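Putative Nitroreductase (Desulfovibrio desulfuricans subsp. desulfuricans str. G20, PDB 3E39) binds flavin mononucleotide and is probably a flavin-dependent oxidoreductase of the nitroreductase family. Local coordinates at residues Thr131-Ala135 with Leu136-Pro140. Numbering follows the deposited sequence.
Sequences TLLPA and LALDP
Leu133 meets Leu138 where helix 129-135 ends. Leu133 CG lies 4.1 Å from Leu138 CB as the two side chains cross at a slant. Next to it, Leu132 rests a methyl on Leu136, CD1 to CD1 at 3.9 Å. Leu132 has CG anti to its backbone N (chi1 177°), while Leu136 has CG anti to its carbonyl carbon (chi1 -66°), which brings the two branched ends together. The third pair is Pro134 and Pro140. The two proline side chains run across each other at about a right angle, with Pro140 CG 4.0 Å from Pro134 CD and also touching Leu133 CB.

The backbone forms a Schellman motif with Ala137, at positive phi, as its C-prime residue. Leu138 N donates a hydrogen bond to Leu133 O (2.9 Å), and Ala137 N to Pro134 O (3.0 Å). Leu136 N gives Leu133 O a second hydrogen bond, from the opposite face of the carbonyl plane.

Leu133 and Leu138 both touch Phe85 of strand 80-87, Leu136 touches Leu83, and Leu132 packs on helix 61-66. Two N-H groups thus satisfy one carbonyl at the helix end, while the reversed chain lets Leu136 and Leu138 lie against strand 80-87 beside Leu133.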
loop_
_atom_site.group_PDB
_atom_site.type_symbol
_atom_site.label_atom_id
_atom_site.label_comp_id
_atom_site.label_asym_id
_atom_site.label_seq_id
_atom_site.Cartn_x
_atom_site.Cartn_y
_atom_site.Cartn_z
ATOM N N THR A 131 13.594 -6.157 -20.973
ATOM C CA THR A 131 14.720 -7.065 -21.163
ATOM C C THR A 131 14.778 -8.079 -20.033
ATOM O O THR A 131 15.015 -9.265 -20.267
ATOM C CB THR A 131 16.044 -6.276 -21.295
ATOM O OG1 THR A 131 16.259 -5.441 -20.149
ATOM C CG2 THR A 131 15.999 -5.396 -22.545
ATOM N N LEU A 132 14.525 -7.641 -18.805
ATOM C CA LEU A 132 14.568 -8.567 -17.679
ATOM C C LEU A 132 13.522 -9.698 -17.718
ATOM O O LEU A 132 13.862 -10.845 -17.465
ATOM C CB LEU A 132 14.483 -7.783 -16.351
ATOM C CG LEU A 132 14.442 -8.566 -15.030
ATOM C CD1 LEU A 132 15.670 -9.478 -14.840
ATOM C CD2 LEU A 132 14.297 -7.558 -13.890
ATOM N N LEU A 133 12.266 -9.398 -18.032
ATOM C CA LEU A 133 11.232 -10.434 -18.001
ATOM C C LEU A 133 11.518 -11.593 -18.956
ATOM O O LEU A 133 11.494 -12.754 -18.532
ATOM C CB LEU A 133 9.828 -9.831 -18.179
ATOM C CG LEU A 133 9.109 -9.521 -16.847
ATOM C CD1 LEU A 133 9.932 -8.561 -15.937
ATOM C CD2 LEU A 133 7.669 -8.993 -17.066
ATOM N N PRO A 134 11.781 -11.290 -20.236
ATOM C CA PRO A 134 12.138 -12.392 -21.150
ATOM C C PRO A 134 13.353 -13.215 -20.643
ATOM O O PRO A 134 13.365 -14.450 -20.818
ATOM C CB PRO A 134 12.463 -11.663 -22.459
ATOM C CG PRO A 134 11.683 -10.415 -22.400
ATOM C CD PRO A 134 11.703 -10.004 -20.946
ATOM N N ALA A 135 14.317 -12.562 -19.970
ATOM C CA ALA A 135 15.496 -13.254 -19.422
ATOM C C ALA A 135 15.114 -14.240 -18.310
ATOM O O ALA A 135 15.854 -15.193 -18.030
ATOM C CB ALA A 135 16.553 -12.254 -18.922
ATOM N N LEU A 136 13.963 -13.998 -17.665
ATOM C CA LEU A 136 13.439 -14.838 -16.593
ATOM C C LEU A 136 12.351 -15.778 -17.115
ATOM O O LEU A 136 11.613 -16.386 -16.336
ATOM C CB LEU A 136 12.858 -13.935 -15.482
ATOM C CG LEU A 136 13.825 -13.045 -14.687
ATOM C CD1 LEU A 136 13.015 -12.071 -13.783
ATOM C CD2 LEU A 136 14.801 -13.937 -13.911
ATOM N N ALA A 137 12.246 -15.877 -18.442
ATOM C CA ALA A 137 11.268 -16.698 -19.126
ATOM C C ALA A 137 9.836 -16.249 -18.857
ATOM O O ALA A 137 8.929 -17.064 -18.795
ATOM C CB ALA A 137 11.451 -18.180 -18.795
ATOM N N LEU A 138 9.662 -14.944 -18.659
ATOM C CA LEU A 138 8.331 -14.351 -18.420
ATOM C C LEU A 138 7.915 -13.482 -19.620
ATOM O O LEU A 138 8.747 -12.921 -20.324
ATOM C CB LEU A 138 8.315 -13.545 -17.117
ATOM C CG LEU A 138 8.697 -14.298 -15.840
ATOM C CD1 LEU A 138 8.804 -13.366 -14.606
ATOM C CD2 LEU A 138 7.700 -15.428 -15.594
ATOM N N ASP A 139 6.615 -13.367 -19.819
ATOM C CA ASP A 139 6.050 -12.681 -20.963
ATOM C C ASP A 139 5.567 -11.280 -20.561
ATOM O O ASP A 139 4.611 -11.167 -19.797
ATOM C CB ASP A 139 4.882 -13.538 -21.466
ATOM C CG ASP A 139 4.255 -13.021 -22.744
ATOM O OD1 ASP A 139 4.772 -12.062 -23.339
ATOM O OD2 ASP A 139 3.230 -13.629 -23.132
ATOM N N PRO A 140 6.240 -10.227 -21.053
ATOM C CA PRO A 140 5.778 -8.881 -20.730
ATOM C C PRO A 140 4.390 -8.560 -21.291
ATOM O O PRO A 140 3.782 -7.578 -20.870
ATOM C CB PRO A 140 6.850 -7.964 -21.345
ATOM C CG PRO A 140 7.997 -8.846 -21.726
ATOM C CD PRO A 140 7.439 -10.205 -21.920
#